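Local coordinates for DHHA1 domain protein (Clostridium perfringens, PDB 3KEW), which probably acts as an alanyl-tRNA-synthetase-like editing protein that binds zinc and hydrolyses wrongly charged tRNA, at residues D35-F40 with V68-E73; V156-P161 with R183-V188; K170-L175 with G189-A194. All blocks are in the same frame, centred on the assembly; numbering follows the deposited sequence.

Interaction 1: D35-F40 with V68-E73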
ATOM      1  N   ASP A  35      21.317  -1.734   6.452  1.00 52.14           N
ATOM      2  CA  ASP A  35      21.125  -1.332   7.850  1.00 54.77           C
ATOM      3  C   ASP A  35      19.749  -0.688   8.060  1.00 54.55           C
ATOM      4  O   ASP A  35      19.077  -0.944   9.065  1.00 54.97           O
ATOM      5  CB  ASP A  35      22.273  -0.424   8.341  1.00 56.76           C
ATOM      6  CG  ASP A  35      22.291   0.967   7.674  1.00 62.77           C
ATOM      7  OD1 ASP A  35      22.321   1.968   8.419  1.00 66.49           O
ATOM      8  OD2 ASP A  35      22.284   1.073   6.428  1.00 58.42           O
ATOM      9  N   GLN A  36      19.340   0.123   7.083  1.00 55.41           N
ATOM     10  CA  GLN A  36      18.018   0.756   7.044  1.00 52.37           C
ATOM     11  C   GLN A  36      17.526   0.784   5.605  1.00 49.79           C
ATOM     12  O   GLN A  36      18.313   0.985   4.681  1.00 48.50           O
ATOM     13  CB  GLN A  36      18.060   2.175   7.637  1.00 46.50           C
ATOM     14  CG  GLN A  36      18.873   3.221   6.873  1.00 48.69           C
ATOM     15  CD  GLN A  36      18.996   4.531   7.633  1.00 53.37           C
ATOM     16  OE1 GLN A  36      18.266   4.785   8.592  1.00 53.26           O
ATOM     17  NE2 GLN A  36      19.932   5.366   7.210  1.00 52.29           N
ATOM     18  N   THR A  37      16.233   0.561   5.406  1.00 50.39           N
ATOM     19  CA  THR A  37      15.695   0.588   4.047  1.00 49.31           C
ATOM     20  C   THR A  37      14.325   1.262   3.939  1.00 47.12           C
ATOM     21  O   THR A  37      13.479   1.148   4.831  1.00 45.39           O
ATOM     22  CB  THR A  37      15.733  -0.815   3.366  1.00 51.00           C
ATOM     23  OG1 THR A  37      15.455  -0.681   1.967  1.00 54.96           O
ATOM     24  CG2 THR A  37      14.752  -1.795   4.012  1.00 44.99           C
ATOM     25  N   ALA A  38      14.142   1.990   2.848  1.00 43.69           N
ATOM     26  CA  ALA A  38      12.845   2.544   2.481  1.00 43.82           C
ATOM     27  C   ALA A  38      12.223   1.741   1.335  1.00 45.44           C
ATOM     28  O   ALA A  38      11.179   2.117   0.811  1.00 46.97           O
ATOM     29  CB  ALA A  38      12.985   4.029   2.095  1.00 37.68           C
ATOM     30  N   PHE A  39      12.875   0.643   0.937  1.00 44.81           N
ATOM     31  CA  PHE A  39      12.328  -0.253  -0.090  1.00 41.07           C
ATOM     32  C   PHE A  39      11.283  -1.169   0.545  1.00 44.77           C
ATOM     33  O   PHE A  39      11.614  -2.003   1.399  1.00 43.60           O
ATOM     34  CB  PHE A  39      13.430  -1.080  -0.780  1.00 34.61           C
ATOM     35  CG  PHE A  39      14.358  -0.268  -1.668  1.00 40.58           C
ATOM     36  CD1 PHE A  39      14.111  -0.151  -3.037  1.00 38.32           C
ATOM     37  CD2 PHE A  39      15.478   0.368  -1.141  1.00 45.67           C
ATOM     38  CE1 PHE A  39      14.944   0.612  -3.859  1.00 44.99           C
ATOM     39  CE2 PHE A  39      16.333   1.120  -1.959  1.00 40.20           C
ATOM     40  CZ  PHE A  39      16.060   1.248  -3.321  1.00 39.46           C
ATOM     41  N   PHE A  40      10.021  -0.988   0.142  1.00 44.31           N
ATOM     42  CA  PHE A  40       8.908  -1.848   0.566  1.00 43.93           C
ATOM     43  C   PHE A  40       9.089  -3.187  -0.141  1.00 45.60           C
ATOM     44  O   PHE A  40       9.322  -3.201  -1.361  1.00 41.82           O
ATOM     45  CB  PHE A  40       7.576  -1.198   0.159  1.00 45.34           C
ATOM     46  CG  PHE A  40       6.339  -1.843   0.755  1.00 45.70           C
ATOM     47  CD1 PHE A  40       5.239  -2.139  -0.057  1.00 42.38           C
ATOM     48  CD2 PHE A  40       6.253  -2.119   2.118  1.00 46.30           C
ATOM     49  CE1 PHE A  40       4.077  -2.710   0.479  1.00 44.69           C
ATOM     50  CE2 PHE A  40       5.103  -2.692   2.665  1.00 43.56           C
ATOM     51  CZ  PHE A  40       4.004  -2.981   1.844  1.00 41.12           C
ATOM     52  N   VAL A  68      14.587  -7.482   5.053  1.00 56.41           N
ATOM     53  CA  VAL A  68      14.317  -7.016   3.707  1.00 52.75           C
ATOM     54  C   VAL A  68      15.565  -7.177   2.828  1.00 49.25           C
ATOM     55  O   VAL A  68      16.604  -6.560   3.086  1.00 49.98           O
ATOM     56  CB  VAL A  68      13.812  -5.535   3.712  1.00 48.24           C
ATOM     57  CG1 VAL A  68      13.537  -5.060   2.307  1.00 43.74           C
ATOM     58  CG2 VAL A  68      12.557  -5.384   4.567  1.00 48.15           C
ATOM     59  N   TYR A  69      15.441  -7.997   1.788  1.00 49.66           N
ATOM     60  CA  TYR A  69      16.539  -8.285   0.864  1.00 50.21           C
ATOM     61  C   TYR A  69      16.365  -7.615  -0.488  1.00 51.98           C
ATOM     62  O   TYR A  69      15.292  -7.661  -1.076  1.00 54.39           O
ATOM     63  CB  TYR A  69      16.679  -9.790   0.647  1.00 53.25           C
ATOM     64  CG  TYR A  69      17.066 -10.565   1.884  1.00 58.12           C
ATOM     65  CD1 TYR A  69      16.094 -11.099   2.726  1.00 56.35           C
ATOM     66  CD2 TYR A  69      18.404 -10.763   2.216  1.00 64.10           C
ATOM     67  CE1 TYR A  69      16.439 -11.807   3.866  1.00 64.53           C
ATOM     68  CE2 TYR A  69      18.764 -11.477   3.362  1.00 66.48           C
ATOM     69  CZ  TYR A  69      17.773 -11.999   4.178  1.00 63.53           C
ATOM     70  OH  TYR A  69      18.110 -12.703   5.314  1.00 62.89           O
ATOM     71  N   HIS A  70      17.446  -7.038  -0.992  1.00 53.23           N
ATOM     72  CA  HIS A  70      17.437  -6.301  -2.244  1.00 54.97           C
ATOM     73  C   HIS A  70      18.250  -7.066  -3.280  1.00 59.10           C
ATOM     74  O   HIS A  70      19.429  -7.358  -3.065  1.00 58.70           O
ATOM     75  CB  HIS A  70      18.024  -4.895  -2.038  1.00 55.78           C
ATOM     76  CG  HIS A  70      17.387  -4.129  -0.915  1.00 52.58           C
ATOM     77  ND1 HIS A  70      17.537  -4.480   0.410  1.00 52.28           N
ATOM     78  CD2 HIS A  70      16.592  -3.032  -0.923  1.00 52.33           C
ATOM     79  CE1 HIS A  70      16.858  -3.638   1.170  1.00 52.87           C
ATOM     80  NE2 HIS A  70      16.278  -2.748   0.385  1.00 49.70           N
ATOM     81  N   VAL A  71      17.612  -7.393  -4.401  1.00 58.89           N
ATOM     82  CA  VAL A  71      18.276  -8.105  -5.486  1.00 56.02           C
ATOM     83  C   VAL A  71      18.895  -7.093  -6.451  1.00 57.88           C
ATOM     84  O   VAL A  71      18.189  -6.357  -7.140  1.00 60.45           O
ATOM     85  CB  VAL A  71      17.311  -9.091  -6.199  1.00 57.22           C
ATOM     86  CG1 VAL A  71      17.995  -9.776  -7.370  1.00 51.96           C
ATOM     87  CG2 VAL A  71      16.799 -10.133  -5.214  1.00 48.18           C
ATOM     88  N   LEU A  72      20.225  -7.047  -6.469  1.00 57.01           N
ATOM     89  CA  LEU A  72      20.958  -6.102  -7.304  1.00 60.02           C
ATOM     90  C   LEU A  72      21.476  -6.801  -8.553  1.00 57.57           C
ATOM     91  O   LEU A  72      21.917  -7.953  -8.477  1.00 55.04           O
ATOM     92  CB  LEU A  72      22.132  -5.490  -6.524  1.00 60.86           C
ATOM     93  CG  LEU A  72      21.895  -4.722  -5.217  1.00 60.36           C
ATOM     94  CD1 LEU A  72      23.216  -4.187  -4.688  1.00 59.93           C
ATOM     95  CD2 LEU A  72      20.908  -3.582  -5.399  1.00 60.30           C
ATOM     96  N   GLU A  73      21.437  -6.113  -9.697  1.00 61.43           N
ATOM     97  CA  GLU A  73      21.877  -6.739 -10.953  1.00 66.10           C
ATOM     98  C   GLU A  73      23.401  -6.784 -11.120  1.00 69.11           C
ATOM     99  O   GLU A  73      23.917  -7.605 -11.880  1.00 68.51           O
ATOM    100  CB  GLU A  73      21.189  -6.123 -12.185  1.00 68.57           C
ATOM    101  CG  GLU A  73      21.811  -4.861 -12.754  1.00 69.07           C
ATOM    102  CD  GLU A  73      21.295  -4.518 -14.149  1.00 73.42           C
ATOM    103  OE1 GLU A  73      21.715  -3.476 -14.699  1.00 80.38           O
ATOM    104  OE2 GLU A  73      20.472  -5.280 -14.701  1.00 76.67           O
TER

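Interaction 2: V156-P161 with R183-V188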
ATOM      1  N   VAL A 156      -5.120  10.459   6.701  1.00 54.25           N
ATOM      2  CA  VAL A 156      -4.972   9.010   6.697  1.00 47.47           C
ATOM      3  C   VAL A 156      -3.797   8.632   7.610  1.00 48.03           C
ATOM      4  O   VAL A 156      -2.640   8.840   7.256  1.00 42.54           O
ATOM      5  CB  VAL A 156      -4.765   8.447   5.263  1.00 47.15           C
ATOM      6  CG1 VAL A 156      -4.728   6.924   5.291  1.00 44.10           C
ATOM      7  CG2 VAL A 156      -5.860   8.937   4.305  1.00 39.79           C
ATOM      8  N   LYS A 157      -4.097   8.081   8.781  1.00 47.94           N
ATOM      9  CA  LYS A 157      -3.057   7.675   9.740  1.00 52.35           C
ATOM     10  C   LYS A 157      -2.655   6.206   9.590  1.00 51.94           C
ATOM     11  O   LYS A 157      -3.509   5.319   9.612  1.00 49.25           O
ATOM     12  CB  LYS A 157      -3.518   7.942  11.174  1.00 52.18           C
ATOM     13  CG  LYS A 157      -3.993   9.366  11.410  1.00 58.50           C
ATOM     14  CD  LYS A 157      -4.096   9.722  12.899  1.00 65.43           C
ATOM     15  CE  LYS A 157      -5.370   9.183  13.543  1.00 76.26           C
ATOM     16  NZ  LYS A 157      -5.604   9.764  14.896  1.00 79.18           N
ATOM     17  N   SER A 158      -1.358   5.964   9.407  1.00 50.70           N
ATOM     18  CA  SER A 158      -0.785   4.617   9.454  1.00 50.81           C
ATOM     19  C   SER A 158       0.086   4.452  10.701  1.00 51.10           C
ATOM     20  O   SER A 158       1.073   5.169  10.881  1.00 48.06           O
ATOM     21  CB  SER A 158       0.043   4.318   8.201  1.00 48.77           C
ATOM     22  OG  SER A 158      -0.763   4.350   7.044  1.00 56.73           O
ATOM     23  N   TYR A 159      -0.278   3.504  11.555  1.00 52.50           N
ATOM     24  CA  TYR A 159       0.405   3.330  12.839  1.00 56.24           C
ATOM     25  C   TYR A 159       0.392   1.882  13.337  1.00 54.64           C
ATOM     26  O   TYR A 159      -0.465   1.088  12.950  1.00 48.45           O
ATOM     27  CB  TYR A 159      -0.152   4.293  13.907  1.00 55.91           C
ATOM     28  CG  TYR A 159      -1.650   4.235  14.139  1.00 63.76           C
ATOM     29  CD1 TYR A 159      -2.185   3.512  15.203  1.00 65.30           C
ATOM     30  CD2 TYR A 159      -2.530   4.937  13.313  1.00 71.37           C
ATOM     31  CE1 TYR A 159      -3.565   3.465  15.422  1.00 62.20           C
ATOM     32  CE2 TYR A 159      -3.904   4.894  13.516  1.00 67.73           C
ATOM     33  CZ  TYR A 159      -4.418   4.161  14.572  1.00 69.90           C
ATOM     34  OH  TYR A 159      -5.791   4.133  14.765  1.00 66.12           O
ATOM     35  N   ALA A 160       1.372   1.543  14.171  1.00 50.34           N
ATOM     36  CA  ALA A 160       1.393   0.258  14.849  1.00 48.69           C
ATOM     37  C   ALA A 160       1.086   0.532  16.311  1.00 54.69           C
ATOM     38  O   ALA A 160       1.978   0.961  17.052  1.00 57.85           O
ATOM     39  CB  ALA A 160       2.746  -0.410  14.687  1.00 48.73           C
ATOM     40  N   PRO A 161      -0.182   0.323  16.725  1.00 56.61           N
ATOM     41  CA  PRO A 161      -0.596   0.604  18.100  1.00 62.18           C
ATOM     42  C   PRO A 161       0.184  -0.203  19.132  1.00 66.94           C
ATOM     43  O   PRO A 161       0.494  -1.375  18.909  1.00 63.54           O
ATOM     44  CB  PRO A 161      -2.067   0.161  18.133  1.00 59.88           C
ATOM     45  CG  PRO A 161      -2.508   0.135  16.746  1.00 53.32           C
ATOM     46  CD  PRO A 161      -1.301  -0.202  15.921  1.00 56.16           C
ATOM     47  N   ARG A 183      -0.538  -3.508  12.284  1.00 49.95           N
ATOM     48  CA  ARG A 183      -0.557  -2.132  11.773  1.00 50.43           C
ATOM     49  C   ARG A 183      -1.999  -1.741  11.470  1.00 51.92           C
ATOM     50  O   ARG A 183      -2.802  -2.569  11.020  1.00 51.62           O
ATOM     51  CB  ARG A 183       0.267  -1.977  10.497  1.00 48.54           C
ATOM     52  CG  ARG A 183       1.591  -2.712  10.448  1.00 51.92           C
ATOM     53  CD  ARG A 183       2.759  -1.783  10.580  1.00 57.03           C
ATOM     54  NE  ARG A 183       2.585  -0.509   9.874  1.00 60.14           N
ATOM     55  CZ  ARG A 183       3.186   0.618  10.249  1.00 53.95           C
ATOM     56  NH1 ARG A 183       3.991   0.611  11.303  1.00 53.02           N
ATOM     57  NH2 ARG A 183       2.987   1.745   9.585  1.00 55.21           N
ATOM     58  N   ILE A 184      -2.317  -0.476  11.710  1.00 49.92           N
ATOM     59  CA  ILE A 184      -3.647   0.063  11.450  1.00 49.42           C
ATOM     60  C   ILE A 184      -3.542   1.193  10.418  1.00 49.39           C
ATOM     61  O   ILE A 184      -2.633   2.025  10.494  1.00 45.68           O
ATOM     62  CB  ILE A 184      -4.299   0.571  12.767  1.00 48.60           C
ATOM     63  CG1 ILE A 184      -4.594  -0.595  13.733  1.00 51.78           C
ATOM     64  CG2 ILE A 184      -5.545   1.409  12.500  1.00 51.91           C
ATOM     65  CD1 ILE A 184      -5.712  -1.576  13.293  1.00 51.65           C
ATOM     66  N   VAL A 185      -4.445   1.188   9.431  1.00 47.35           N
ATOM     67  CA  VAL A 185      -4.622   2.320   8.524  1.00 40.40           C
ATOM     68  C   VAL A 185      -6.012   2.910   8.731  1.00 42.45           C
ATOM     69  O   VAL A 185      -7.024   2.217   8.559  1.00 43.05           O
ATOM     70  CB  VAL A 185      -4.432   1.932   7.051  1.00 39.84           C
ATOM     71  CG1 VAL A 185      -4.757   3.123   6.144  1.00 37.75           C
ATOM     72  CG2 VAL A 185      -3.011   1.460   6.812  1.00 38.91           C
ATOM     73  N   GLU A 186      -6.050   4.185   9.109  1.00 45.34           N
ATOM     74  CA  GLU A 186      -7.286   4.848   9.488  1.00 47.08           C
ATOM     75  C   GLU A 186      -7.553   6.069   8.621  1.00 47.79           C
ATOM     76  O   GLU A 186      -6.792   7.039   8.660  1.00 47.76           O
ATOM     77  CB  GLU A 186      -7.215   5.270  10.957  1.00 48.82           C
ATOM     78  CG  GLU A 186      -8.438   6.036  11.468  1.00 54.05           C
ATOM     79  CD  GLU A 186      -8.256   6.548  12.894  1.00 56.40           C
ATOM     80  OE1 GLU A 186      -7.219   6.240  13.520  1.00 63.38           O
ATOM     81  OE2 GLU A 186      -9.153   7.260  13.391  1.00 62.02           O
ATOM     82  N   ILE A 187      -8.633   6.029   7.842  1.00 49.86           N
ATOM     83  CA  ILE A 187      -9.115   7.237   7.161  1.00 47.94           C
ATOM     84  C   ILE A 187      -9.961   8.010   8.176  1.00 49.69           C
ATOM     85  O   ILE A 187     -11.087   7.614   8.469  1.00 46.62           O
ATOM     86  CB  ILE A 187      -9.914   6.916   5.875  1.00 45.99           C
ATOM     87  CG1 ILE A 187      -9.060   6.051   4.930  1.00 48.77           C
ATOM     88  CG2 ILE A 187     -10.377   8.224   5.198  1.00 42.21           C
ATOM     89  CD1 ILE A 187      -9.797   5.475   3.725  1.00 44.43           C
ATOM     90  N   VAL A 188      -9.390   9.082   8.729  1.00 51.37           N
ATOM     91  CA  VAL A 188      -9.976   9.775   9.888  1.00 56.01           C
ATOM     92  C   VAL A 188     -11.400  10.259   9.619  1.00 60.05           C
ATOM     93  O   VAL A 188     -11.634  11.093   8.740  1.00 63.90           O
ATOM     94  CB  VAL A 188      -9.071  10.933  10.412  1.00 57.04           C
ATOM     95  CG1 VAL A 188      -9.754  11.700  11.539  1.00 56.03           C
ATOM     96  CG2 VAL A 188      -7.732  10.386  10.895  1.00 50.93           C
TER
HETATM   97  O   HOH W   1      -6.509   7.038  15.967  1.00 57.90           O

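Interaction 3: K170-L175 with G189-A194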
ATOM      1  N   LYS A 170     -11.268   0.334  17.935  1.00 84.30           N
ATOM      2  CA  LYS A 170     -12.566  -0.192  17.521  1.00 81.57           C
ATOM      3  C   LYS A 170     -12.550  -0.506  16.031  1.00 76.57           C
ATOM      4  O   LYS A 170     -12.308   0.372  15.200  1.00 74.79           O
ATOM      5  CB  LYS A 170     -13.701   0.784  17.865  1.00 86.21           C
ATOM      6  CG  LYS A 170     -13.782   1.181  19.343  1.00 93.67           C
ATOM      7  CD  LYS A 170     -14.039  -0.025  20.247  1.00100.91           C
ATOM      8  CE  LYS A 170     -13.827   0.321  21.713  1.00103.84           C
ATOM      9  NZ  LYS A 170     -14.064  -0.858  22.593  1.00105.25           N
ATOM     10  N   THR A 171     -12.790  -1.772  15.709  1.00 71.18           N
ATOM     11  CA  THR A 171     -12.802  -2.237  14.329  1.00 67.64           C
ATOM     12  C   THR A 171     -14.045  -3.100  14.073  1.00 66.15           C
ATOM     13  O   THR A 171     -14.605  -3.681  15.008  1.00 65.35           O
ATOM     14  CB  THR A 171     -11.478  -2.972  13.968  1.00 67.90           C
ATOM     15  OG1 THR A 171     -11.613  -3.629  12.704  1.00 76.65           O
ATOM     16  CG2 THR A 171     -11.096  -3.992  15.033  1.00 68.56           C
ATOM     17  N   ARG A 172     -14.486  -3.156  12.817  1.00 61.34           N
ATOM     18  CA  ARG A 172     -15.678  -3.933  12.440  1.00 59.22           C
ATOM     19  C   ARG A 172     -15.366  -5.381  12.061  1.00 59.19           C
ATOM     20  O   ARG A 172     -16.255  -6.240  12.072  1.00 60.07           O
ATOM     21  CB  ARG A 172     -16.424  -3.264  11.285  1.00 61.01           C
ATOM     22  CG  ARG A 172     -17.095  -1.959  11.635  1.00 63.35           C
ATOM     23  CD  ARG A 172     -17.936  -1.489  10.474  1.00 70.26           C
ATOM     24  NE  ARG A 172     -17.148  -0.880   9.395  1.00 71.96           N
ATOM     25  CZ  ARG A 172     -16.897  -1.450   8.216  1.00 71.79           C
ATOM     26  NH1 ARG A 172     -16.175  -0.807   7.306  1.00 65.57           N
ATOM     27  NH2 ARG A 172     -17.368  -2.658   7.939  1.00 68.80           N
ATOM     28  N   ARG A 173     -14.114  -5.622  11.677  1.00 59.61           N
ATOM     29  CA  ARG A 173     -13.600  -6.964  11.432  1.00 57.33           C
ATOM     30  C   ARG A 173     -12.649  -7.314  12.554  1.00 57.83           C
ATOM     31  O   ARG A 173     -11.894  -6.458  13.014  1.00 55.74           O
ATOM     32  CB  ARG A 173     -12.837  -7.044  10.118  1.00 55.68           C
ATOM     33  CG  ARG A 173     -13.648  -6.812   8.886  1.00 55.92           C
ATOM     34  CD  ARG A 173     -12.760  -6.996   7.667  1.00 65.20           C
ATOM     35  NE  ARG A 173     -12.580  -8.409   7.324  1.00 71.84           N
ATOM     36  CZ  ARG A 173     -11.413  -9.043   7.242  1.00 70.96           C
ATOM     37  NH1 ARG A 173     -10.277  -8.402   7.474  1.00 80.92           N
ATOM     38  NH2 ARG A 173     -11.380 -10.329   6.912  1.00 65.09           N
ATOM     39  N   ALA A 174     -12.687  -8.572  12.985  1.00 53.12           N
ATOM     40  CA  ALA A 174     -11.783  -9.057  14.021  1.00 54.14           C
ATOM     41  C   ALA A 174     -10.342  -9.016  13.536  1.00 53.37           C
ATOM     42  O   ALA A 174     -10.061  -9.276  12.360  1.00 50.89           O
ATOM     43  CB  ALA A 174     -12.154 -10.458  14.430  1.00 48.51           C
ATOM     44  N   LEU A 175      -9.446  -8.671  14.456  1.00 55.14           N
ATOM     45  CA  LEU A 175      -8.032  -8.517  14.150  1.00 60.85           C
ATOM     46  C   LEU A 175      -7.362  -9.889  14.052  1.00 65.69           C
ATOM     47  O   LEU A 175      -7.841 -10.853  14.666  1.00 65.28           O
ATOM     48  CB  LEU A 175      -7.361  -7.636  15.208  1.00 62.15           C
ATOM     49  CG  LEU A 175      -7.895  -6.205  15.330  1.00 61.92           C
ATOM     50  CD1 LEU A 175      -7.461  -5.578  16.646  1.00 62.56           C
ATOM     51  CD2 LEU A 175      -7.461  -5.356  14.147  1.00 62.31           C
ATOM     52  N   GLY A 189     -12.342   9.690  10.366  1.00 60.84           N
ATOM     53  CA  GLY A 189     -13.756  10.025  10.242  1.00 62.32           C
ATOM     54  C   GLY A 189     -14.556   9.048   9.396  1.00 62.98           C
ATOM     55  O   GLY A 189     -15.791   9.051   9.434  1.00 61.00           O
ATOM     56  N   LEU A 190     -13.858   8.208   8.634  1.00 60.65           N
ATOM     57  CA  LEU A 190     -14.521   7.286   7.716  1.00 61.18           C
ATOM     58  C   LEU A 190     -14.314   5.809   8.043  1.00 63.23           C
ATOM     59  O   LEU A 190     -15.286   5.076   8.218  1.00 64.91           O
ATOM     60  CB  LEU A 190     -14.103   7.568   6.266  1.00 56.36           C
ATOM     61  CG  LEU A 190     -14.714   6.680   5.179  1.00 53.34           C
ATOM     62  CD1 LEU A 190     -16.180   7.032   4.914  1.00 46.30           C
ATOM     63  CD2 LEU A 190     -13.902   6.780   3.905  1.00 45.62           C
ATOM     64  N   ASP A 191     -13.057   5.377   8.113  1.00 64.83           N
ATOM     65  CA  ASP A 191     -12.729   3.948   8.139  1.00 66.96           C
ATOM     66  C   ASP A 191     -11.467   3.658   8.964  1.00 63.56           C
ATOM     67  O   ASP A 191     -10.610   4.520   9.124  1.00 62.15           O
ATOM     68  CB  ASP A 191     -12.548   3.443   6.699  1.00 66.54           C
ATOM     69  CG  ASP A 191     -13.067   2.026   6.491  1.00 77.18           C
ATOM     70  OD1 ASP A 191     -14.036   1.610   7.169  1.00 78.63           O
ATOM     71  OD2 ASP A 191     -12.507   1.326   5.619  1.00 78.56           O
ATOM     72  N   LEU A 192     -11.373   2.436   9.484  1.00 63.04           N
ATOM     73  CA  LEU A 192     -10.248   1.995  10.304  1.00 58.68           C
ATOM     74  C   LEU A 192     -10.104   0.495  10.109  1.00 57.89           C
ATOM     75  O   LEU A 192     -10.950  -0.279  10.569  1.00 55.75           O
ATOM     76  CB  LEU A 192     -10.531   2.304  11.777  1.00 60.09           C
ATOM     77  CG  LEU A 192      -9.473   2.212  12.880  1.00 64.00           C
ATOM     78  CD1 LEU A 192     -10.001   2.929  14.103  1.00 60.80           C
ATOM     79  CD2 LEU A 192      -9.139   0.781  13.258  1.00 67.72           C
ATOM     80  N   ASN A 193      -9.059   0.126   9.414  1.00 55.46           N
ATOM     81  CA  ASN A 193      -8.791  -1.334   9.109  1.00 50.30           C
ATOM     82  C   ASN A 193      -7.277  -1.732   9.399  1.00 51.56           C
ATOM     83  O   ASN A 193      -6.373  -0.977   9.176  1.00 46.27           O
ATOM     84  CB  ASN A 193      -9.094  -1.644   7.637  1.00 51.20           C
ATOM     85  CG  ASN A 193     -10.490  -1.224   7.211  1.00 47.26           C
ATOM     86  OD1 ASN A 193     -11.452  -1.976   7.350  1.00 47.47           O
ATOM     87  ND2 ASN A 193     -10.595  -0.026   6.663  1.00 44.43           N
ATOM     88  N   ALA A 194      -7.126  -3.003   9.696  1.00 48.05           N
ATOM     89  CA  ALA A 194      -5.789  -3.537   9.830  1.00 46.52           C
ATOM     90  C   ALA A 194      -5.246  -3.705   8.421  1.00 43.56           C
ATOM     91  O   ALA A 194      -5.902  -4.297   7.561  1.00 47.87           O
ATOM     92  CB  ALA A 194      -5.808  -4.863  10.578  1.00 47.21           C
TER
HETATM   93  O   HOH W   2     -12.138  -3.389   9.651  1.00 56.99           O

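Interaction 1: D35-F40 with V68-E73
His-70 projects from strand 67-72 and meets Thr-37 and Phe-39 with the outer edge of its imidazole, burying more surface than any other residue here. Its CG stands beside the backbone N and anti to the carbonyl carbon (chi1 -52°), which sends the ring toward segment 35-40. At the leading edge, His-70 NE2 lies 2.7 Å from Thr-37 OG1, a short hydrogen bond with the hydroxyl close to the imidazole plane; either atom could be the donor. The two side chains approach from opposite directions. Thr-37 OG1 is also gripped from its own segment, taking the backbone N-H of Phe-39 over 3.1 Å (N-H...O angle 160°), the bond that defines an ST turn. One hydroxyl thus pins both the turn and the imidazole, while His-70 ND1 makes only a weak hydrogen bond to the backbone O of Val-32 on the adjacent strand, so both nitrogens have a partner. The same imidazole edge faces the ring of Phe-39: centroids lie 5.1 Å apart with planes at 87°, an offset edge-to-face pair in which His-70 CD2 approaches Phe-39 CD2 to 3.6 Å. The CB of Phe-39 also sits near the imidazole plane, 3.5 Å from His-70 NE2. Beside this cluster the methyl Thr-37 CG2 lies against Val-68, 3.9 Å from its CB, and Val-68 CG1 reaches the backbone O of Phe-39 at 3.7 Å. All four touching residues are buried, so the polar pair is shielded by aromatic and aliphatic groups. Thr-37 belongs to the short strand 36-37, which pairs in parallel with strand 4-5; the contact packs this strand and the ST turn starting at Thr-37 against strand 67-72 of the closed six-stranded antiparallel barrel that forms the N-terminal part of the protein.

Interaction 2: V156-P161 with R183-V188
Lys-157 with Glu-186 and Tyr-159 with Ile-184 form the hydrogen-bonded pairs of two antiparallel strands, each exchanging N-H and C=O in both directions; the bond from Ile-184 N to Tyr-159 O is the shortest of the four at 2.7 Å. The axes of strands 156-159 and 184-187 approach to 4.7 Å, with 168° between their directions. Between the two pairs the CA-H groups of Ser-158 and Val-185 close on carbonyl oxygens.

The polar side-chain contacts gather on the face carrying Lys-157, Tyr-159 and Glu-186. Tyr-159 CG lies between backbone N and carbonyl carbon (chi1 55°), which swings the ring over strand 184-187 until its OH donates to Glu-186 OE1 at 2.8 Å, on the anti side of the carboxylate and 32° out of its plane. The same OE1 accepts from a water 2.7 Å away, which in turn accepts from Lys-157 NZ at 3.1 Å, linking ammonium to carboxylate.

Apolar packing adds to this. Ile-184 CB sits over one face of the Tyr-159 ring, 4.2 Å from its centroid, a CH-pi contact, and Ile-184 CG1 meets Pro-161 CG. The Arg-183 chain bends at chi2 and chi3 to lay one guanidinium face over the Tyr-159/Ala-160 backbone, with Arg-183 NH1 3.7 Å from Ala-160 CB. On the reverse face Val-156 CG1 touches Val-185 CG1 at 3.9 Å, while Val-156 and Ile-187 also pack on Leu-99 of helix 88-112. That helix supplies the zinc ligands His-98 and His-102, consistent with the zinc-binding editing domain of the alanyl- and threonyl-tRNA synthetase family.

Interaction 3: K170-L175 with G189-A194
Asp-191 meets Arg-172 in a salt bridge: Arg-172 NH1 donates over 3.2 Å, at an N-H...O angle of 145°, to Asp-191 OD1, which is met on its syn lone pair. Guanidinium and carboxylate are nearly coplanar, 22° apart, although the two side chains cross at about a right angle. The Arg-172 chain turns at its third torsion (chi3 -78°) to bring NH1 round to the acid, and Tyr-109 adds a cation-pi contact to the same guanidinium. The second oxygen, Asp-191 OD2, takes Asn-193 ND2 at 2.6 Å from above the carboxylate plane, so both oxygens of this buried acid have a donor.

Leu-192 points toward segment 170-175 and sets both its methyls against the backbone O of Lys-170, CD1 at 3.6 Å and CD2 at 3.7 Å; the side chain also packs on Val-169. Strand 191-194 is an edge strand of a three-stranded antiparallel sheet and the second arm of a beta hairpin with strand 184-187, and the irregular segment 170-175 runs alongside it in roughly the same sense, without strand pairing.

Asn-193 reaches the same segment through a water, which donates to Asn-193 OD1 at 2.8 Å and to Thr-171 OG1 at 3.1 Å. That hydroxyl gives its own proton to the carbonyl O of Arg-173, within the carbonyl plane and on a lone pair, tying it to the backbone two residues on. Ala-194, directly before the zinc ligand Cys-195, offers its CB to Leu-175 CD2 at 4.0 Å, and Leu-175 packs further on Leu-166 of the same long loop.

From the N terminus, interaction 1 comes first: it closes the 27 residues between 35-40 and 68-73, joining the short strand pair 4-5/36-37 to the barrel, and is complete before the others open. Its nearest atoms lie about 8 Å from interaction 2. Interactions 2 and 3 cross: 156-161, 170-175, 183-188 and 189-194 follow in that order, each contact pairing alternate segments. Interaction 2 brings the ends of the long loop after strand 156-159 together, and interaction 3 sets the middle of that loop beside strand 191-194, the hairpin partner of 184-187. They share one sheet, touching through Val-185 N and Asn-193 O, beside the zinc site.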